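Long-range contact in intracellular serine protease (Bacillus licheniformis, PDB 4ZOQ), which is a subtilisin-family serine protease that probably acts as a serine-type endopeptidase in lanthipeptide maturation, cleaving peptides at a specific sequence: residues Ala27-Glu39 against Tyr328-Met340. Numbering follows the deposited sequence.
Sequences AKQTDSYRTYQIE and YGEVRAYQALKMM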
loop_
_atom_site.group_PDB
_atom_site.type_symbol
_atom_site.label_atom_id
_atom_site.label_comp_id
_atom_site.label_asym_id
_atom_site.label_seq_id
_atom_site.Cartn_x
_atom_site.Cartn_y
_atom_site.Cartn_z
ATOM N N ALA B 27 -3.000 13.191 -15.289
ATOM C CA ALA B 27 -2.544 13.709 -16.580
ATOM C C ALA B 27 -1.015 13.765 -16.609
ATOM O O ALA B 27 -0.403 13.460 -17.628
ATOM C CB ALA B 27 -3.137 15.085 -16.868
ATOM N N LYS B 28 -0.408 14.141 -15.484
ATOM C CA LYS B 28 1.047 14.162 -15.397
ATOM C C LYS B 28 1.634 12.757 -15.555
ATOM O O LYS B 28 2.478 12.520 -16.407
ATOM C CB LYS B 28 1.483 14.786 -14.075
ATOM C CG LYS B 28 2.957 14.965 -13.963
ATOM C CD LYS B 28 3.395 15.629 -12.660
ATOM C CE LYS B 28 4.890 16.010 -12.754
ATOM N NZ LYS B 28 5.104 17.368 -13.343
ATOM N N GLN B 29 1.111 11.815 -14.783
ATOM C CA GLN B 29 1.570 10.438 -14.803
ATOM C C GLN B 29 1.476 9.764 -16.189
ATOM O O GLN B 29 2.434 9.121 -16.649
ATOM C CB GLN B 29 0.764 9.635 -13.784
ATOM C CG GLN B 29 1.153 9.830 -12.315
ATOM C CD GLN B 29 2.394 9.013 -11.921
ATOM O OE1 GLN B 29 3.120 8.496 -12.784
ATOM N NE2 GLN B 29 2.601 8.839 -10.618
ATOM N N THR B 30 0.334 9.954 -16.856
ATOM C CA THR B 30 -0.022 9.224 -18.071
ATOM C C THR B 30 0.213 10.021 -19.365
ATOM O O THR B 30 -0.230 9.592 -20.436
ATOM C CB THR B 30 -1.517 8.797 -18.049
ATOM O OG1 THR B 30 -2.339 9.969 -17.984
ATOM C CG2 THR B 30 -1.826 7.895 -16.852
ATOM N N ASP B 31 0.889 11.165 -19.254
ATOM C CA ASP B 31 1.112 12.083 -20.365
ATOM C C ASP B 31 -0.238 12.448 -21.028
ATOM O O ASP B 31 -0.477 12.141 -22.209
ATOM C CB ASP B 31 2.086 11.503 -21.402
ATOM C CG ASP B 31 2.545 12.551 -22.433
ATOM O OD1 ASP B 31 2.345 13.771 -22.189
ATOM O OD2 ASP B 31 3.121 12.160 -23.474
ATOM N N SER B 32 -1.121 13.069 -20.246
ATOM C CA SER B 32 -2.486 13.378 -20.685
ATOM C C SER B 32 -3.199 12.144 -21.228
ATOM O O SER B 32 -3.822 12.207 -22.277
ATOM C CB SER B 32 -2.480 14.501 -21.721
ATOM O OG SER B 32 -2.021 15.702 -21.115
ATOM N N TYR B 33 -3.061 11.015 -20.525
ATOM C CA TYR B 33 -3.775 9.762 -20.820
ATOM C C TYR B 33 -3.329 9.091 -22.122
ATOM O O TYR B 33 -3.995 8.197 -22.620
ATOM C CB TYR B 33 -5.284 10.018 -20.825
ATOM C CG TYR B 33 -5.631 10.768 -19.575
ATOM C CD1 TYR B 33 -5.636 10.124 -18.338
ATOM C CD2 TYR B 33 -5.883 12.140 -19.612
ATOM C CE1 TYR B 33 -5.900 10.817 -17.180
ATOM C CE2 TYR B 33 -6.141 12.850 -18.457
ATOM C CZ TYR B 33 -6.149 12.182 -17.245
ATOM O OH TYR B 33 -6.406 12.863 -16.097
ATOM N N ARG B 34 -2.181 9.478 -22.654
ATOM C CA ARG B 34 -1.661 8.801 -23.832
ATOM C C ARG B 34 -1.239 7.366 -23.527
ATOM O O ARG B 34 -1.288 6.509 -24.400
ATOM C CB ARG B 34 -0.487 9.577 -24.394
ATOM C CG ARG B 34 -0.909 10.754 -25.200
ATOM C CD ARG B 34 0.290 11.611 -25.613
ATOM N NE ARG B 34 -0.179 12.760 -26.375
ATOM C CZ ARG B 34 -0.538 13.921 -25.843
ATOM N NH1 ARG B 34 -0.501 14.092 -24.519
ATOM N NH2 ARG B 34 -0.956 14.901 -26.637
ATOM N N THR B 35 -0.843 7.104 -22.279
ATOM C CA THR B 35 -0.415 5.768 -21.879
ATOM C C THR B 35 -1.545 4.740 -22.019
ATOM O O THR B 35 -1.259 3.553 -22.200
ATOM C CB THR B 35 0.117 5.741 -20.402
ATOM O OG1 THR B 35 -0.925 6.076 -19.466
ATOM C CG2 THR B 35 1.284 6.688 -20.230
ATOM N N TYR B 36 -2.807 5.192 -22.016
ATOM C CA TYR B 36 -3.938 4.272 -22.187
ATOM C C TYR B 36 -3.880 3.563 -23.514
ATOM O O TYR B 36 -4.393 2.460 -23.642
ATOM C CB TYR B 36 -5.289 4.976 -22.093
ATOM C CG TYR B 36 -5.663 5.510 -20.725
ATOM C CD1 TYR B 36 -4.891 5.233 -19.593
ATOM C CD2 TYR B 36 -6.762 6.338 -20.577
ATOM C CE1 TYR B 36 -5.229 5.752 -18.348
ATOM C CE2 TYR B 36 -7.106 6.867 -19.337
ATOM C CZ TYR B 36 -6.341 6.575 -18.231
ATOM O OH TYR B 36 -6.698 7.087 -17.005
ATOM N N GLN B 37 -3.299 4.204 -24.518
ATOM C CA GLN B 37 -3.149 3.550 -25.814
ATOM C C GLN B 37 -1.770 2.908 -25.985
ATOM O O GLN B 37 -1.523 2.273 -26.989
ATOM C CB GLN B 37 -3.475 4.515 -26.962
ATOM C CG GLN B 37 -2.482 5.617 -27.142
ATOM C CD GLN B 37 -2.736 6.473 -28.376
ATOM O OE1 GLN B 37 -2.339 7.627 -28.428
ATOM N NE2 GLN B 37 -3.252 5.862 -29.417
ATOM N N ILE B 38 -0.886 3.072 -25.002
ATOM C CA ILE B 38 0.423 2.423 -25.018
ATOM C C ILE B 38 0.334 1.118 -24.227
ATOM O O ILE B 38 0.729 0.059 -24.703
ATOM C CB ILE B 38 1.528 3.318 -24.392
ATOM C CG1 ILE B 38 1.570 4.717 -25.034
ATOM C CG2 ILE B 38 2.896 2.624 -24.468
ATOM C CD1 ILE B 38 1.865 4.678 -26.507
ATOM N N GLU B 39 -0.188 1.205 -23.012
ATOM C CA GLU B 39 -0.389 0.043 -22.173
ATOM C C GLU B 39 -1.421 0.419 -21.126
ATOM O O GLU B 39 -1.168 1.201 -20.204
ATOM C CB GLU B 39 0.923 -0.438 -21.531
ATOM C CG GLU B 39 0.741 -1.651 -20.599
ATOM C CD GLU B 39 0.108 -2.860 -21.319
ATOM O OE1 GLU B 39 -1.035 -3.234 -20.969
ATOM O OE2 GLU B 39 0.745 -3.448 -22.213
ATOM N N TYR B 328 14.898 8.042 -5.270
ATOM C CA TYR B 328 15.374 8.113 -6.656
ATOM C C TYR B 328 14.621 9.178 -7.434
ATOM O O TYR B 328 15.008 9.507 -8.544
ATOM C CB TYR B 328 15.212 6.775 -7.377
ATOM C CG TYR B 328 16.078 5.675 -6.834
ATOM C CD1 TYR B 328 17.461 5.713 -6.998
ATOM C CD2 TYR B 328 15.530 4.607 -6.140
ATOM C CE1 TYR B 328 18.270 4.718 -6.501
ATOM C CE2 TYR B 328 16.340 3.598 -5.625
ATOM C CZ TYR B 328 17.709 3.663 -5.808
ATOM O OH TYR B 328 18.528 2.675 -5.309
ATOM N N GLY B 329 13.506 9.662 -6.887
ATOM C CA GLY B 329 12.759 10.738 -7.525
ATOM C C GLY B 329 11.293 10.426 -7.803
ATOM O O GLY B 329 10.722 9.418 -7.318
ATOM N N GLU B 330 10.672 11.282 -8.605
ATOM C CA GLU B 330 9.258 11.131 -8.913
ATOM C C GLU B 330 9.008 10.164 -10.044
ATOM O O GLU B 330 9.582 10.300 -11.140
ATOM C CB GLU B 330 8.649 12.467 -9.279
ATOM C CG GLU B 330 7.151 12.409 -9.542
ATOM C CD GLU B 330 6.616 13.794 -9.810
ATOM O OE1 GLU B 330 7.386 14.740 -9.568
ATOM O OE2 GLU B 330 5.444 13.959 -10.202
ATOM N N VAL B 331 8.210 9.146 -9.740
ATOM C CA VAL B 331 7.756 8.183 -10.726
ATOM C C VAL B 331 6.813 8.805 -11.759
ATOM O O VAL B 331 5.909 9.538 -11.413
ATOM C CB VAL B 331 7.043 6.977 -10.043
ATOM C CG1 VAL B 331 6.289 6.118 -11.078
ATOM C CG2 VAL B 331 8.060 6.150 -9.288
ATOM N N ARG B 332 7.037 8.501 -13.027
ATOM C CA ARG B 332 6.147 8.942 -14.105
ATOM C C ARG B 332 5.876 7.759 -15.007
ATOM O O ARG B 332 6.787 7.268 -15.692
ATOM C CB ARG B 332 6.744 10.106 -14.896
ATOM C CG ARG B 332 6.894 11.405 -14.082
ATOM C CD ARG B 332 7.712 12.411 -14.891
ATOM N NE ARG B 332 9.042 11.849 -15.152
ATOM C CZ ARG B 332 10.009 12.460 -15.836
ATOM N NH1 ARG B 332 9.783 13.669 -16.354
ATOM N NH2 ARG B 332 11.193 11.851 -16.009
ATOM N N ALA B 333 4.630 7.292 -15.009
ATOM C CA ALA B 333 4.280 6.078 -15.752
ATOM C C ALA B 333 4.641 6.162 -17.241
ATOM O O ALA B 333 5.181 5.199 -17.777
ATOM C CB ALA B 333 2.791 5.787 -15.597
ATOM N N TYR B 334 4.370 7.292 -17.905
ATOM C CA TYR B 334 4.664 7.380 -19.349
ATOM C C TYR B 334 6.161 7.299 -19.610
ATOM O O TYR B 334 6.580 6.756 -20.614
ATOM C CB TYR B 334 4.088 8.658 -19.980
ATOM C CG TYR B 334 4.870 9.908 -19.680
ATOM C CD1 TYR B 334 4.582 10.668 -18.537
ATOM C CD2 TYR B 334 5.892 10.337 -20.534
ATOM C CE1 TYR B 334 5.295 11.814 -18.246
ATOM C CE2 TYR B 334 6.602 11.475 -20.262
ATOM C CZ TYR B 334 6.300 12.219 -19.110
ATOM O OH TYR B 334 7.002 13.362 -18.819
ATOM N N GLN B 335 6.965 7.824 -18.691
ATOM C CA GLN B 335 8.408 7.751 -18.840
ATOM C C GLN B 335 8.864 6.316 -18.654
ATOM O O GLN B 335 9.764 5.849 -19.340
ATOM C CB GLN B 335 9.125 8.628 -17.821
ATOM C CG GLN B 335 9.115 10.101 -18.115
ATOM C CD GLN B 335 9.787 10.476 -19.420
ATOM O OE1 GLN B 335 10.447 9.648 -20.080
ATOM N NE2 GLN B 335 9.694 11.767 -19.762
ATOM N N ALA B 336 8.233 5.630 -17.699
ATOM C CA ALA B 336 8.533 4.227 -17.436
ATOM C C ALA B 336 8.345 3.391 -18.688
ATOM O O ALA B 336 9.217 2.593 -19.052
ATOM C CB ALA B 336 7.642 3.690 -16.302
ATOM N N LEU B 337 7.218 3.599 -19.358
ATOM C CA LEU B 337 6.887 2.855 -20.576
ATOM C C LEU B 337 7.803 3.317 -21.719
ATOM O O LEU B 337 8.232 2.518 -22.561
ATOM C CB LEU B 337 5.397 3.037 -20.935
ATOM C CG LEU B 337 4.341 2.453 -19.979
ATOM C CD1 LEU B 337 2.969 2.830 -20.428
ATOM C CD2 LEU B 337 4.428 0.928 -19.887
ATOM N N LYS B 338 8.137 4.603 -21.710
ATOM C CA LYS B 338 8.952 5.170 -22.775
ATOM C C LYS B 338 10.365 4.594 -22.725
ATOM O O LYS B 338 11.015 4.412 -23.765
ATOM C CB LYS B 338 8.992 6.691 -22.653
ATOM C CG LYS B 338 9.611 7.427 -23.807
ATOM C CD LYS B 338 9.834 8.904 -23.434
ATOM C CE LYS B 338 11.306 9.290 -23.569
ATOM N NZ LYS B 338 11.613 10.610 -22.934
ATOM N N MET B 339 10.827 4.229 -21.535
ATOM C CA MET B 339 12.153 3.620 -21.484
ATOM C C MET B 339 12.171 2.139 -21.746
ATOM O O MET B 339 13.224 1.525 -21.683
ATOM C CB MET B 339 12.846 3.858 -20.173
ATOM C CG MET B 339 13.415 5.234 -20.032
ATOM S SD MET B 339 14.682 5.069 -18.765
ATOM C CE MET B 339 14.151 3.515 -17.982
ATOM N N MET B 340 11.016 1.569 -22.053
ATOM C CA MET B 340 10.959 0.163 -22.414
ATOM C C MET B 340 10.990 -0.017 -23.935
ATOM O O MET B 340 10.898 -1.142 -24.441
ATOM C CB MET B 340 9.694 -0.480 -21.835
ATOM C CG MET B 340 9.659 -0.569 -20.338
ATOM S SD MET B 340 8.075 -1.254 -19.802
ATOM C CE MET B 340 8.307 -2.973 -20.266
#
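Gln29 grips the start of helix 333-338 with two carbonyl groups, one from its side chain and one from its backbone. Gln29 OE1 accepts from Ala333 N at 2.9 Å; the donor N lies almost on the extended C=O line (C=O...N angle 175°), though the N-H is bent from it (152° at the hydrogen). Gln29 O accepts from the next amide, Tyr334 N, also at 2.9 Å. A bend at chi2 (-80°) turns the amide of Gln29 back toward this helix start, just after the N-cap residue Arg332, while its NE2 is held by Gln281 of helix 275-297.

Tyr334 fills the angle between the end of helix 24-30 and the turn that follows. Its ring presents an edge to the backbone carbonyls of Lys28 and Gln29, with Tyr334 CE1 3.4 Å from Lys28 O. Over one face lies Asp31 CB, a CH-pi contact 4.1 Å from the centroid of the Tyr334 ring; Asp31 leaves the helix with positive phi in a Schellman motif. The methyl CG2 of Thr35 packs against Tyr334 CB at 3.4 Å.

One turn further along, Leu337 continues the apolar contact: Leu337 CD1 meets Ile38 CG2 at 4.0 Å and lies equally close to Glu39 CB, while the Glu39 carboxylate turns away to bond Gly41 N. Near the other end, the Lys28 chain crosses that of Glu330 at about a right angle, Lys28 CE against Glu330 OE2 at 3.3 Å, and the opposite charges stay apart, with Lys28 NZ 4.6 Å from Glu330 OE2.

Away from the predicted charge relay residues, the contact joins helix 24-30, the first in the chain, and the turn after it to helix 333-338, the last. Two first-turn amides, which have no acceptor in their own helix, are thus satisfied by a single glutamine, and hydrophobic contacts extend the join along the helix.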